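Local coordinates for protein desulfoferrodoxin (Rbo) (Treponema pallidum subsp. pallidum str. Nichols, PDB 1Y07) that probably reduces superoxide to hydrogen peroxide at a mononuclear iron site held by histidines and a cysteine, at residues A14-G19 against L91-V96; P52-E55 against E60-V63; A79-K84 against P100-A105. All coordinates share one frame; numbering follows the deposited sequence.

Contact 1 of 3, residues A14-G19 against L91-V96; sequences AGFFLG and LKELPV
Leu91 opens this contact by meeting two side chains of 14-19 with one methyl group. Its CD1 lies 3.7 Å from CE1 of Phe16, at the edge of the ring and near its plane, and 4.3 Å from CD1 of Leu18; the other branch is looser, CD2 standing 4.2 Å from Phe16 CZ. With CG anti to the backbone N (chi1 -173°), the isobutyl group reaches across from the opposite side to the ring edge. Leucine suits the place, because one methyl reaches both the ring and Leu18 while the second lies near the same ring. Phe16 fits as its partner: the broad ring is long enough to cross the gap and presents its edge to a methyl and to a carboxylate oxygen. Two residues on, Glu93 completes the contact. Its chain, extended beyond CG, runs past the ring in the opposite sense and brings OE2 to 3.9 Å from Phe16 CE2, in the ring plane at the edge, where the weakly positive ring hydrogens lie; the carboxylate plane is turned 39° from that of the ring. The same OE2 has its stronger partner in Arg3 of the second subunit, with which it forms a salt bridge, so an acid is well placed at this partly exposed border. Only side chains bridge the gap, for the axes of strands 16-19 and 91-93, nearly antiparallel at 160°, stay 11.6 Å apart, too far for backbone bonds. Phe16 also stacks on Trp80. Strand 16-20 pairs with 5-9 and strand 88-93 with 78-85, and both sheets run on by antiparallel pairing into the second subunit.

Contact 2 of 3, residues P52-E55 against E60-V63; sequences PVVE and EVKV
The beta hairpin of strands 52-57 and 60-65 supplies this contact, and its two strands run antiparallel at 155° with axes 4.8 Å apart. Glu55 and Lys62 form a hydrogen-bonded pair: Glu55 N gives its hydrogen to Lys62 O at 2.9 Å, and Lys62 N returns a bond of 2.9 Å to Glu55 O, the straighter of the two at 172°. Their side chains lie alongside each other on one face, where Glu55 OE1 rests 3.9 Å from Lys62 CD; the long aliphatic stem of lysine does the touching, while the ammonium, 5.0 Å from Glu55 OE1 at NZ, has a long, weak ion pair with Glu101 of strand 101-105. Val54 and Val63, a non-hydrogen-bonded pair, point to the other face. There Val54 CG1, anti to the backbone N (chi1 -179°), reaches obliquely to Val61 CG1 at 3.6 Å, and Pro52 CB meets Val63 CG1 at 3.7 Å. Beta-branched valines favour extended backbone and give this face a compact apolar surface. Between the strands, Val63 CA sends a CH...O contact to Val53 O (3.4 Å). Strand 60-65 is the middle one of its sheet, flanked by 52-57 and 101-105; Val61 and Val63 face Leu83 and Val81 of strand 78-85, and Pro52 and Val54 touch Ala115 of strand 112-119.

Contact 3 of 3, residues A79-K84 against P100-A105; sequences AWVCLK and PEVTFA
Phe104 meets Leu83 and Val81 in different ways. Leu83 CB sits over one ring face, 4.2 Å from the centroid and 4° off the normal, a CH-pi contact, while Leu83 CD2 lies 3.7 Å from Phe104 CB. The far end of the ring turns to Val81: CE1 is 3.6 Å from Val81 CG1, and CZ comes to 3.5 Å from Val81 O, which lies in the ring plane at its edge, facing the weakly positive ring hydrogens. Phenylalanine suits this spot, being long enough to span the gap and flat enough to take an aliphatic chain on its face. Further along, Val102 CG1 reaches Val81 CB at 3.8 Å, its methyl standing between the backbone N and carbonyl carbon (chi1 75°); the compact valines fit where the strand backbones approach to 7.5 Å between Val81 CA and Val102 CA. What places these groups is two strands inclined at 34°, their axes 8.1 Å apart, with side chains filling most of the space between. Val63 packs on both Val81 and Phe104, and Leu94 lies against Val81 and Val102. Strand 78-85 stands between 88-93 and 112-119 in one sheet, strand 101-105 borders 60-65 in the other, and the contact joins these two sheets face to face.

Contacts 2 and 3 have centres about 8 Å apart and share the sheet of strands 52-57, 60-65 and 101-105: Val63 N with Val102 O and Val61 O with Phe104 N are probable hydrogen bonds linking them. Contact 3 then passes from this sheet to the one holding 78-85 and 88-93, where it touches contact 1, centres about 10 Å apart. Contacts 1 and 2 lie about 17 Å apart by centres and do not touch. Along the chain, contact 2 comes complete between 14-19 and 91-96; 79-84 follows it, and 100-105 comes last. Contact 1 joins the N-terminal part to a sheet of the iron-binding desulfoferrodoxin domain, and contacts 2 and 3 build and pair that domain's sheets.

Contact 1 of 3, residues A14-G19 against L91-V96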
loop_
_atom_site.group_PDB
_atom_site.type_symbol
_atom_site.label_atom_id
_atom_site.label_comp_id
_atom_site.label_asym_id
_atom_site.label_seq_id
_atom_site.Cartn_x
_atom_site.Cartn_y
_atom_site.Cartn_z
ATOM N N ALA B 14 10.227 -12.215 4.818
ATOM C CA ALA B 14 9.432 -13.178 4.050
ATOM C C ALA B 14 8.096 -12.602 3.545
ATOM O O ALA B 14 7.180 -13.359 3.221
ATOM C CB ALA B 14 9.188 -14.456 4.874
ATOM N N GLY B 15 7.958 -11.280 3.470
ATOM C CA GLY B 15 6.684 -10.701 3.087
ATOM C C GLY B 15 5.801 -10.382 4.292
ATOM O O GLY B 15 6.152 -10.605 5.468
ATOM N N PHE B 16 4.629 -9.830 4.005
ATOM C CA PHE B 16 3.817 -9.274 5.048
ATOM C C PHE B 16 2.475 -8.835 4.505
ATOM O O PHE B 16 2.204 -8.896 3.300
ATOM C CB PHE B 16 4.523 -8.056 5.691
ATOM C CG PHE B 16 5.037 -7.068 4.697
ATOM C CD1 PHE B 16 4.440 -5.863 4.535
ATOM C CD2 PHE B 16 6.178 -7.354 3.930
ATOM C CE1 PHE B 16 4.952 -4.950 3.631
ATOM C CE2 PHE B 16 6.662 -6.440 3.010
ATOM C CZ PHE B 16 6.043 -5.248 2.867
ATOM N N PHE B 17 1.640 -8.387 5.424
ATOM C CA PHE B 17 0.337 -7.859 5.105
ATOM C C PHE B 17 0.135 -6.508 5.713
ATOM O O PHE B 17 0.582 -6.234 6.817
ATOM C CB PHE B 17 -0.769 -8.795 5.599
ATOM C CG PHE B 17 -0.581 -10.228 5.138
ATOM C CD1 PHE B 17 0.414 -11.035 5.727
ATOM C CD2 PHE B 17 -1.389 -10.762 4.140
ATOM C CE1 PHE B 17 0.569 -12.339 5.325
ATOM C CE2 PHE B 17 -1.228 -12.084 3.732
ATOM C CZ PHE B 17 -0.235 -12.840 4.293
ATOM N N LEU B 18 -0.551 -5.669 4.959
ATOM C CA LEU B 18 -0.969 -4.330 5.401
ATOM C C LEU B 18 -2.484 -4.362 5.538
ATOM O O LEU B 18 -3.178 -4.698 4.599
ATOM C CB LEU B 18 -0.511 -3.292 4.329
ATOM C CG LEU B 18 -0.793 -1.790 4.374
ATOM C CD1 LEU B 18 0.314 -1.146 3.581
ATOM C CD2 LEU B 18 -2.137 -1.376 3.756
ATOM N N GLY B 19 -2.996 -4.070 6.725
ATOM C CA GLY B 19 -4.419 -3.949 6.953
ATOM C C GLY B 19 -4.898 -2.510 7.055
ATOM O O GLY B 19 -4.236 -1.647 7.629
ATOM N N LEU B 91 3.972 2.306 -0.017
ATOM C CA LEU B 91 4.992 1.585 0.685
ATOM C C LEU B 91 6.142 1.341 -0.258
ATOM O O LEU B 91 5.953 0.980 -1.415
ATOM C CB LEU B 91 4.437 0.320 1.322
ATOM C CG LEU B 91 5.358 -0.500 2.259
ATOM C CD1 LEU B 91 4.556 -1.304 3.272
ATOM C CD2 LEU B 91 6.205 -1.350 1.399
ATOM N N LYS B 92 7.346 1.640 0.222
ATOM C CA LYS B 92 8.564 1.331 -0.517
ATOM C C LYS B 92 9.533 0.595 0.371
ATOM O O LYS B 92 9.816 1.009 1.508
ATOM C CB LYS B 92 9.253 2.654 -0.992
ATOM C CG LYS B 92 8.491 3.398 -2.082
ATOM C CD LYS B 92 9.207 4.656 -2.588
ATOM C CE LYS B 92 8.710 5.119 -3.935
ATOM N NZ LYS B 92 9.464 6.200 -4.464
ATOM N N GLU B 93 10.078 -0.490 -0.154
ATOM C CA GLU B 93 11.168 -1.182 0.521
ATOM C C GLU B 93 12.452 -0.378 0.318
ATOM O O GLU B 93 12.634 0.277 -0.697
ATOM C CB GLU B 93 11.309 -2.598 -0.011
ATOM C CG GLU B 93 10.075 -3.410 0.298
ATOM C CD GLU B 93 10.050 -4.840 -0.251
ATOM O OE1 GLU B 93 10.830 -5.134 -1.178
ATOM O OE2 GLU B 93 9.216 -5.659 0.231
ATOM N N LEU B 94 13.336 -0.400 1.290
ATOM C CA LEU B 94 14.627 0.298 1.208
ATOM C C LEU B 94 15.792 -0.661 0.796
ATOM O O LEU B 94 15.906 -1.743 1.356
ATOM C CB LEU B 94 14.950 0.856 2.601
ATOM C CG LEU B 94 14.453 2.291 2.824
ATOM C CD1 LEU B 94 12.955 2.402 2.933
ATOM C CD2 LEU B 94 15.061 2.846 4.082
ATOM N N PRO B 95 16.628 -0.299 -0.188
ATOM C CA PRO B 95 17.836 -1.086 -0.495
ATOM C C PRO B 95 18.696 -1.169 0.751
ATOM O O PRO B 95 18.971 -0.119 1.355
ATOM C CB PRO B 95 18.515 -0.258 -1.594
ATOM C CG PRO B 95 17.377 0.444 -2.245
ATOM C CD PRO B 95 16.488 0.828 -1.111
ATOM N N VAL B 96 19.064 -2.390 1.139
ATOM C CA VAL B 96 19.752 -2.633 2.426
ATOM C C VAL B 96 21.127 -1.956 2.484
ATOM O O VAL B 96 21.613 -1.596 3.570
ATOM C CB VAL B 96 19.901 -4.141 2.732
ATOM C CG1 VAL B 96 20.982 -4.782 1.848
ATOM C CG2 VAL B 96 20.224 -4.352 4.222
#

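Contact 2 of 3, residues P52-E55 against E60-V63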
loop_
_atom_site.group_PDB
_atom_site.type_symbol
_atom_site.label_atom_id
_atom_site.label_comp_id
_atom_site.label_asym_id
_atom_site.label_seq_id
_atom_site.Cartn_x
_atom_site.Cartn_y
_atom_site.Cartn_z
ATOM N N PRO B 52 10.459 7.827 12.328
ATOM C CA PRO B 52 10.602 8.446 11.015
ATOM C C PRO B 52 10.440 9.968 11.097
ATOM O O PRO B 52 9.538 10.472 11.793
ATOM C CB PRO B 52 9.495 7.769 10.151
ATOM C CG PRO B 52 8.619 7.119 11.047
ATOM C CD PRO B 52 9.243 7.008 12.398
ATOM N N VAL B 53 11.378 10.672 10.459
ATOM C CA VAL B 53 11.322 12.100 10.282
ATOM C C VAL B 53 10.813 12.378 8.885
ATOM O O VAL B 53 11.375 11.875 7.925
ATOM C CB VAL B 53 12.746 12.755 10.496
ATOM C CG1 VAL B 53 12.801 14.210 10.001
ATOM C CG2 VAL B 53 13.171 12.669 11.964
ATOM N N VAL B 54 9.779 13.213 8.786
ATOM C CA VAL B 54 9.136 13.552 7.521
ATOM C C VAL B 54 9.516 14.973 7.091
ATOM O O VAL B 54 9.484 15.898 7.886
ATOM C CB VAL B 54 7.567 13.366 7.630
ATOM C CG1 VAL B 54 6.875 13.693 6.329
ATOM C CG2 VAL B 54 7.240 11.931 8.083
ATOM N N GLU B 55 9.906 15.127 5.832
ATOM C CA GLU B 55 10.363 16.410 5.289
ATOM C C GLU B 55 9.707 16.602 3.934
ATOM O O GLU B 55 10.024 15.896 2.986
ATOM C CB GLU B 55 11.873 16.426 5.124
ATOM C CG GLU B 55 12.648 16.371 6.427
ATOM C CD GLU B 55 14.145 16.446 6.224
ATOM O OE1 GLU B 55 14.623 16.343 5.058
ATOM O OE2 GLU B 55 14.851 16.613 7.247
ATOM N N GLU B 60 6.770 16.189 -2.978
ATOM C CA GLU B 60 7.626 15.101 -2.531
ATOM C C GLU B 60 7.780 15.101 -1.006
ATOM O O GLU B 60 7.853 16.151 -0.334
ATOM C CB GLU B 60 9.004 15.150 -3.223
ATOM C CG GLU B 60 8.854 14.727 -4.686
ATOM C CD GLU B 60 10.149 14.337 -5.426
ATOM O OE1 GLU B 60 11.180 15.044 -5.232
ATOM O OE2 GLU B 60 10.115 13.363 -6.275
ATOM N N VAL B 61 7.883 13.891 -0.472
ATOM C CA VAL B 61 7.952 13.657 0.971
ATOM C C VAL B 61 9.116 12.736 1.178
ATOM O O VAL B 61 9.090 11.585 0.713
ATOM C CB VAL B 61 6.675 12.947 1.470
ATOM C CG1 VAL B 61 6.815 12.564 2.958
ATOM C CG2 VAL B 61 5.418 13.785 1.227
ATOM N N LYS B 62 10.153 13.208 1.848
ATOM C CA LYS B 62 11.316 12.402 2.160
ATOM C C LYS B 62 11.125 11.902 3.563
ATOM O O LYS B 62 10.754 12.678 4.456
ATOM C CB LYS B 62 12.578 13.237 2.073
ATOM C CG LYS B 62 13.908 12.490 2.229
ATOM C CD LYS B 62 15.055 13.490 2.390
ATOM C CE LYS B 62 16.039 13.455 1.220
ATOM N NZ LYS B 62 17.398 13.933 1.668
ATOM N N VAL B 63 11.342 10.619 3.762
ATOM C CA VAL B 63 11.264 10.038 5.089
ATOM C C VAL B 63 12.627 9.520 5.524
ATOM O O VAL B 63 13.219 8.724 4.850
ATOM C CB VAL B 63 10.271 8.895 5.171
ATOM C CG1 VAL B 63 10.288 8.335 6.584
ATOM C CG2 VAL B 63 8.854 9.390 4.739
#

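Contact 3 of 3, residues A79-K84 against P100-A105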
loop_
_atom_site.group_PDB
_atom_site.type_symbol
_atom_site.label_atom_id
_atom_site.label_comp_id
_atom_site.label_asym_id
_atom_site.label_seq_id
_atom_site.Cartn_x
_atom_site.Cartn_y
_atom_site.Cartn_z
ATOM N N ALA B 79 13.685 -2.040 6.716
ATOM C CA ALA B 79 13.179 -2.855 5.613
ATOM C C ALA B 79 12.345 -2.050 4.649
ATOM O O ALA B 79 12.484 -2.186 3.435
ATOM C CB ALA B 79 12.367 -3.951 6.152
ATOM N N TRP B 80 11.488 -1.202 5.188
ATOM C CA TRP B 80 10.528 -0.465 4.372
ATOM C C TRP B 80 9.994 0.730 5.155
ATOM O O TRP B 80 10.118 0.795 6.394
ATOM C CB TRP B 80 9.397 -1.392 3.836
ATOM C CG TRP B 80 8.646 -2.234 4.879
ATOM C CD1 TRP B 80 8.780 -3.576 5.080
ATOM C CD2 TRP B 80 7.640 -1.794 5.811
ATOM N NE1 TRP B 80 7.950 -4.006 6.095
ATOM C CE2 TRP B 80 7.238 -2.939 6.570
ATOM C CE3 TRP B 80 7.066 -0.549 6.125
ATOM C CZ2 TRP B 80 6.304 -2.860 7.589
ATOM C CZ3 TRP B 80 6.130 -0.475 7.142
ATOM C CH2 TRP B 80 5.737 -1.623 7.838
ATOM N N VAL B 81 9.397 1.658 4.426
ATOM C CA VAL B 81 8.703 2.808 4.965
ATOM C C VAL B 81 7.344 2.840 4.269
ATOM O O VAL B 81 7.263 2.635 3.039
ATOM C CB VAL B 81 9.465 4.145 4.687
ATOM C CG1 VAL B 81 8.622 5.349 5.059
ATOM C CG2 VAL B 81 10.817 4.125 5.416
ATOM N N CYS B 82 6.312 3.070 5.051
ATOM C CA CYS B 82 4.930 3.206 4.573
ATOM C C CYS B 82 4.470 4.641 4.876
ATOM O O CYS B 82 4.738 5.163 5.952
ATOM C CB CYS B 82 4.051 2.176 5.268
ATOM S SG CYS B 82 2.294 2.317 4.952
ATOM N N LEU B 83 3.779 5.263 3.942
ATOM C CA LEU B 83 3.246 6.593 4.088
ATOM C C LEU B 83 1.767 6.539 3.962
ATOM O O LEU B 83 1.241 5.971 2.998
ATOM C CB LEU B 83 3.804 7.476 2.976
ATOM C CG LEU B 83 3.799 8.973 3.208
ATOM C CD1 LEU B 83 4.635 9.366 4.338
ATOM C CD2 LEU B 83 4.171 9.671 1.888
ATOM N N LYS B 84 1.076 7.061 4.964
ATOM C CA LYS B 84 -0.336 7.266 4.831
ATOM C C LYS B 84 -0.537 8.742 4.474
ATOM O O LYS B 84 0.057 9.595 5.109
ATOM C CB LYS B 84 -1.085 6.963 6.143
ATOM C CG LYS B 84 -2.547 7.393 5.998
ATOM C CD LYS B 84 -3.437 6.916 7.106
ATOM C CE LYS B 84 -3.251 7.634 8.371
ATOM N NZ LYS B 84 -4.249 7.128 9.358
ATOM N N PRO B 100 19.211 5.027 5.198
ATOM C CA PRO B 100 17.919 4.774 5.843
ATOM C C PRO B 100 16.963 5.894 5.517
ATOM O O PRO B 100 16.544 6.608 6.399
ATOM C CB PRO B 100 18.280 4.760 7.341
ATOM C CG PRO B 100 19.410 5.739 7.421
ATOM C CD PRO B 100 20.188 5.609 6.136
ATOM N N GLU B 101 16.691 6.113 4.227
ATOM C CA GLU B 101 15.762 7.145 3.789
ATOM C C GLU B 101 15.139 6.771 2.460
ATOM O O GLU B 101 15.726 6.047 1.669
ATOM C CB GLU B 101 16.482 8.488 3.626
ATOM C CG GLU B 101 17.536 8.450 2.577
ATOM C CD GLU B 101 17.973 9.836 2.134
ATOM O OE1 GLU B 101 18.609 10.522 2.920
ATOM O OE2 GLU B 101 17.676 10.229 0.973
ATOM N N VAL B 102 13.968 7.308 2.203
ATOM C CA VAL B 102 13.282 7.114 0.917
ATOM C C VAL B 102 12.329 8.274 0.675
ATOM O O VAL B 102 11.908 8.920 1.602
ATOM C CB VAL B 102 12.549 5.748 0.914
ATOM C CG1 VAL B 102 11.288 5.813 1.771
ATOM C CG2 VAL B 102 12.336 5.226 -0.523
ATOM N N THR B 103 12.025 8.554 -0.570
ATOM C CA THR B 103 11.164 9.634 -0.907
ATOM C C THR B 103 9.932 9.086 -1.645
ATOM O O THR B 103 10.016 8.126 -2.421
ATOM C CB THR B 103 11.881 10.563 -1.822
ATOM O OG1 THR B 103 13.047 11.046 -1.120
ATOM C CG2 THR B 103 11.014 11.831 -2.177
ATOM N N PHE B 104 8.805 9.706 -1.380
ATOM C CA PHE B 104 7.552 9.409 -2.020
ATOM C C PHE B 104 7.113 10.663 -2.751
ATOM O O PHE B 104 7.430 11.760 -2.303
ATOM C CB PHE B 104 6.531 9.115 -0.953
ATOM C CG PHE B 104 6.877 7.906 -0.116
ATOM C CD1 PHE B 104 7.589 8.049 1.061
ATOM C CD2 PHE B 104 6.469 6.657 -0.491
ATOM C CE1 PHE B 104 7.926 6.942 1.863
ATOM C CE2 PHE B 104 6.784 5.542 0.330
ATOM C CZ PHE B 104 7.525 5.703 1.476
ATOM N N ALA B 105 6.339 10.508 -3.816
ATOM C CA ALA B 105 5.693 11.614 -4.508
ATOM C C ALA B 105 4.185 11.621 -4.351
ATOM O O ALA B 105 3.557 10.513 -4.327
ATOM C CB ALA B 105 6.064 11.527 -5.985
#